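Local coordinates for FAD:protein FMN transferase (Pseudomonas stutzeri ATCC 14405 = CCUG 16156, PDB 5MGY) that probably transfers FMN from FAD to a threonine of a target protein, releasing AMP, with magnesium as the metal ion, at residues A[255-260]-A[276-281]; A[293-298]-A[311-316]. All blocks are in the same frame, centred on the assembly; numbering follows the deposited sequence.

Interaction 1 (A[255-260]-A[276-281]); sequences HHLAAV and ALMVLG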
# COMPACT_ATOMS: atom_id res chain seq x y z
N HIS A 255 6.64 -18.30 4.96
CA HIS A 255 6.87 -18.66 3.54
C HIS A 255 7.96 -17.84 2.84
O HIS A 255 8.50 -16.89 3.39
CB HIS A 255 5.58 -18.49 2.75
CG HIS A 255 5.13 -17.07 2.68
ND1 HIS A 255 3.92 -16.65 3.20
CD2 HIS A 255 5.72 -15.96 2.19
CE1 HIS A 255 3.78 -15.36 3.00
NE2 HIS A 255 4.86 -14.92 2.39
N HIS A 256 8.20 -18.17 1.59
CA HIS A 256 9.36 -17.65 0.88
C HIS A 256 9.13 -16.46 -0.07
O HIS A 256 10.04 -16.03 -0.69
CB HIS A 256 9.99 -18.81 0.12
CG HIS A 256 10.48 -19.94 1.00
ND1 HIS A 256 11.41 -19.76 2.02
CD2 HIS A 256 10.22 -21.27 0.97
CE1 HIS A 256 11.67 -20.91 2.59
NE2 HIS A 256 10.96 -21.85 1.97
N LEU A 257 7.91 -15.95 -0.22
CA LEU A 257 7.68 -14.75 -1.07
C LEU A 257 8.43 -13.51 -0.59
O LEU A 257 8.19 -13.04 0.51
CB LEU A 257 6.19 -14.42 -1.12
CG LEU A 257 5.73 -13.33 -2.08
CD1 LEU A 257 6.24 -13.64 -3.48
CD2 LEU A 257 4.21 -13.29 -2.07
N ALA A 258 9.34 -13.00 -1.42
CA ALA A 258 10.24 -11.90 -1.02
C ALA A 258 9.74 -10.51 -1.47
O ALA A 258 10.02 -9.50 -0.83
CB ALA A 258 11.63 -12.14 -1.57
N ALA A 259 9.02 -10.48 -2.57
CA ALA A 259 8.38 -9.28 -3.04
C ALA A 259 7.24 -9.68 -3.96
O ALA A 259 7.28 -10.74 -4.61
CB ALA A 259 9.38 -8.42 -3.79
N VAL A 260 6.24 -8.82 -4.04
CA VAL A 260 5.14 -8.99 -4.97
C VAL A 260 4.74 -7.58 -5.40
O VAL A 260 4.84 -6.60 -4.67
CB VAL A 260 4.02 -9.87 -4.39
CG1 VAL A 260 3.59 -9.32 -3.06
CG2 VAL A 260 2.85 -9.98 -5.33
N ALA A 276 -1.88 -8.20 0.71
CA ALA A 276 -2.63 -9.43 0.89
C ALA A 276 -1.89 -10.62 0.30
O ALA A 276 -1.88 -11.74 0.88
CB ALA A 276 -3.98 -9.32 0.20
N LEU A 277 -1.31 -10.38 -0.87
CA LEU A 277 -0.55 -11.39 -1.59
C LEU A 277 0.69 -11.76 -0.81
O LEU A 277 1.01 -12.93 -0.74
CB LEU A 277 -0.19 -10.92 -3.01
CG LEU A 277 -1.40 -10.83 -3.90
CD1 LEU A 277 -1.00 -10.51 -5.32
CD2 LEU A 277 -2.23 -12.13 -3.84
N MET A 278 1.34 -10.80 -0.18
CA MET A 278 2.52 -11.07 0.64
C MET A 278 2.13 -11.79 1.94
O MET A 278 2.96 -12.50 2.53
CB MET A 278 3.26 -9.77 0.95
CG MET A 278 4.34 -9.87 2.01
SD MET A 278 5.72 -10.95 1.62
CE MET A 278 6.63 -9.93 0.49
N VAL A 279 0.92 -11.57 2.44
CA VAL A 279 0.47 -12.34 3.55
C VAL A 279 0.37 -13.76 3.04
O VAL A 279 0.92 -14.65 3.64
CB VAL A 279 -0.88 -11.83 4.12
CG1 VAL A 279 -1.55 -12.86 5.06
CG2 VAL A 279 -0.66 -10.47 4.79
N LEU A 280 -0.32 -13.95 1.93
CA LEU A 280 -0.77 -15.29 1.50
C LEU A 280 0.39 -16.21 1.15
O LEU A 280 0.34 -17.41 1.41
CB LEU A 280 -1.76 -15.20 0.29
CG LEU A 280 -3.22 -14.88 0.64
CD1 LEU A 280 -4.02 -14.63 -0.63
CD2 LEU A 280 -3.84 -15.98 1.50
N GLY A 281 1.43 -15.60 0.59
CA GLY A 281 2.59 -16.31 0.08
C GLY A 281 2.56 -16.73 -1.37
O GLY A 281 1.51 -16.62 -2.03
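The imidazole of His255 lies flat on the backbone of Gly281, whose CA sits over the middle of one ring face, 3.4 Å from the ring centroid and 14° off its normal, a CH-pi contact. A side chain on Gly281 would run into the ring at ND1, so the flat approach depends on the glycine. The same ring turns its edge to the helix carbonyls, with Met278 O and Val279 O lying near its plane. A chi1 of 65°, with CG between the backbone N and the carbonyl carbon, folds the ring onto the helix. Met278 reaches toward the strand. Its chain, bent at chi2 and chi3, brings SD within 3.4 Å of Leu257 O and to the edge of the His255 ring, 5.3 Å from the ring centroid. With an alanine in place of His255, Gly281 CA would probably lose the ring over it and Met278 SD its aromatic edge. Leu257 sends CD2 to Leu277 O, 3.5 Å away. At the far end Val260 divides its branches: CG1 lies 4.0 Å from Met278 CB as the two side chains slide past each other in opposite directions, and CG2 meets Leu277 CD1 at 3.9 Å, the side chains crossing at about a right angle. The segments run nearly antiparallel (163°). Helix 267-292, which carries the magnesium ligands Asp271 and Thr275, thus packs on the antiparallel sheet, where Ala258 and Ala259 form a classic beta bulge opposite Val299. Phe298 of neighbouring strand 295-301 adjoins Leu257, Val260 and Leu277, while Ser227 of strand 222-227 touches Val260 and Met278.

Interaction 2 (A[293-298]-A[311-316]); sequences GIAAFF and TKAFDE
Thr311 OG1 is held from two directions: it donates to Ile294 O at 2.7 Å, in the plane of that carbonyl and on a lone pair, and accepts from Phe314 N at 3.1 Å, a nearly straight bond (164°). The second bond makes Thr311 the N-cap of helix 312-318. While the hydroxyl serves both partners, CG2 turns toward Ala296, whose CB lies 3.9 Å away from it; the same methyl comes up to the edge of the Phe298 ring. Thr311 N donates to Ala296 O at 3.0 Å, extending the antiparallel pairing that joins Phe298 to Thr309. Beyond the cap, the first turn of the helix rests on residues 293-296. Ala313 CB touches Gly293 O at 3.4 Å, and Ala295 CB packs against Phe314 CB at 4.1 Å. With chi1 at -179° Phe314 stretches out along the strand to Phe297; the two rings meet obliquely, planes at 40°, with Phe297 CD1 3.9 Å from Phe314 CZ. Ile203 of strand 199-205 touches both phenylalanines, and Glu290 of helix 267-292 accepts from Lys312 N. Gly293, with positive phi, ends helix 267-292 in a Schellman motif, so one helix closes and another opens beside the same strand. The chemistry is that of an N-capped helix start: the hydroxyl supplies an acceptor to the first-turn N-H of Phe314 and a donor to Ile294 O, while alanines and phenylalanines give an apolar seat for helix 312-318 against strand 295-301, next to the outermost strand.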
# COMPACT_ATOMS: atom_id res chain seq x y z
N GLY A 293 -8.18 -12.41 -11.05
CA GLY A 293 -7.69 -11.69 -12.21
C GLY A 293 -6.77 -10.52 -11.94
O GLY A 293 -6.82 -9.54 -12.64
N ILE A 294 -5.90 -10.64 -10.96
CA ILE A 294 -5.04 -9.57 -10.56
C ILE A 294 -3.79 -9.62 -11.44
O ILE A 294 -3.26 -10.71 -11.70
CB ILE A 294 -4.65 -9.71 -9.09
CG1 ILE A 294 -5.92 -9.60 -8.24
CG2 ILE A 294 -3.63 -8.65 -8.71
CD1 ILE A 294 -5.71 -10.00 -6.78
N ALA A 295 -3.33 -8.45 -11.87
CA ALA A 295 -2.07 -8.37 -12.52
C ALA A 295 -0.99 -8.29 -11.42
O ALA A 295 -0.93 -7.31 -10.66
CB ALA A 295 -2.02 -7.18 -13.45
N ALA A 296 -0.17 -9.32 -11.32
CA ALA A 296 0.84 -9.38 -10.27
C ALA A 296 2.12 -10.10 -10.73
O ALA A 296 2.05 -10.98 -11.60
CB ALA A 296 0.27 -10.09 -9.06
N PHE A 297 3.24 -9.76 -10.11
CA PHE A 297 4.57 -10.28 -10.44
C PHE A 297 5.26 -10.63 -9.12
O PHE A 297 5.63 -9.74 -8.35
CB PHE A 297 5.35 -9.19 -11.17
CG PHE A 297 6.74 -9.57 -11.59
CD1 PHE A 297 6.95 -10.04 -12.90
CD2 PHE A 297 7.84 -9.43 -10.73
CE1 PHE A 297 8.22 -10.38 -13.35
CE2 PHE A 297 9.11 -9.77 -11.17
CZ PHE A 297 9.31 -10.27 -12.48
N PHE A 298 5.43 -11.92 -8.86
CA PHE A 298 5.99 -12.43 -7.62
C PHE A 298 7.51 -12.67 -7.63
O PHE A 298 8.04 -13.01 -8.64
CB PHE A 298 5.35 -13.77 -7.34
CG PHE A 298 3.91 -13.71 -7.08
CD1 PHE A 298 3.41 -13.97 -5.81
CD2 PHE A 298 3.03 -13.38 -8.08
CE1 PHE A 298 2.06 -13.91 -5.55
CE2 PHE A 298 1.67 -13.32 -7.81
CZ PHE A 298 1.18 -13.58 -6.55
N THR A 311 1.27 -13.27 -13.42
CA THR A 311 -0.03 -13.86 -13.60
C THR A 311 -0.39 -13.72 -15.02
O THR A 311 0.32 -13.12 -15.82
CB THR A 311 -1.11 -13.17 -12.73
OG1 THR A 311 -1.30 -11.81 -13.19
CG2 THR A 311 -0.72 -13.22 -11.25
N LYS A 312 -1.54 -14.28 -15.32
CA LYS A 312 -2.18 -14.19 -16.59
C LYS A 312 -2.57 -12.77 -16.97
O LYS A 312 -2.27 -12.34 -18.07
CB LYS A 312 -3.41 -15.09 -16.53
CG LYS A 312 -4.21 -15.20 -17.80
CD LYS A 312 -5.40 -16.13 -17.61
CE LYS A 312 -4.97 -17.54 -17.19
NZ LYS A 312 -6.08 -18.52 -17.29
N ALA A 313 -3.23 -12.06 -16.04
CA ALA A 313 -3.65 -10.66 -16.26
C ALA A 313 -2.44 -9.77 -16.48
O ALA A 313 -2.49 -8.86 -17.31
CB ALA A 313 -4.50 -10.14 -15.10
N PHE A 314 -1.36 -10.02 -15.75
CA PHE A 314 -0.10 -9.29 -15.93
C PHE A 314 0.48 -9.52 -17.32
O PHE A 314 1.05 -8.60 -17.92
CB PHE A 314 0.91 -9.72 -14.89
CG PHE A 314 2.23 -9.01 -14.96
CD1 PHE A 314 3.23 -9.43 -15.83
CD2 PHE A 314 2.50 -7.97 -14.12
CE1 PHE A 314 4.47 -8.77 -15.85
CE2 PHE A 314 3.72 -7.29 -14.12
CZ PHE A 314 4.71 -7.70 -15.00
N ASP A 315 0.38 -10.76 -17.80
CA ASP A 315 0.96 -11.16 -19.09
C ASP A 315 0.21 -10.53 -20.29
O ASP A 315 0.88 -10.05 -21.22
CB ASP A 315 1.10 -12.70 -19.19
CG ASP A 315 2.29 -13.25 -18.39
OD1 ASP A 315 3.24 -12.49 -18.11
OD2 ASP A 315 2.27 -14.45 -18.03
N GLU A 316 -1.14 -10.51 -20.25
CA GLU A 316 -1.93 -9.74 -21.24
C GLU A 316 -1.56 -8.25 -21.26
O GLU A 316 -1.33 -7.69 -22.32
CB GLU A 316 -3.45 -9.92 -21.05
CG GLU A 316 -4.00 -11.09 -21.85
CD GLU A 316 -4.87 -12.00 -21.01
OE1 GLU A 316 -5.75 -11.51 -20.29
OE2 GLU A 316 -4.66 -13.22 -21.07

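How the interactions relate
Interaction 1 closes before interaction 2 opens, and helix 267-292 leads from the one to the other through the turn into strand 295-301. Their centres are about 15 Å apart, on strands 257-264 and 295-301, which are antiparallel neighbours in one sheet. The contacts meet directly: Ala296 CB lies 4.0 Å from Leu277 CD1. Interaction 1 fixes helix 267-292 to the sheet, and interaction 2 seats the C-terminal helix 312-318 against strand 295-301, beside the outermost strand 306-310. Interaction 1 lies nearer the metal site: the Met278 side chain is about 8 Å from the bound magnesium, that of Ile294 about 13 Å. Helix 267-292 carries Asp271 and Thr275, which bind the metal with Ser157.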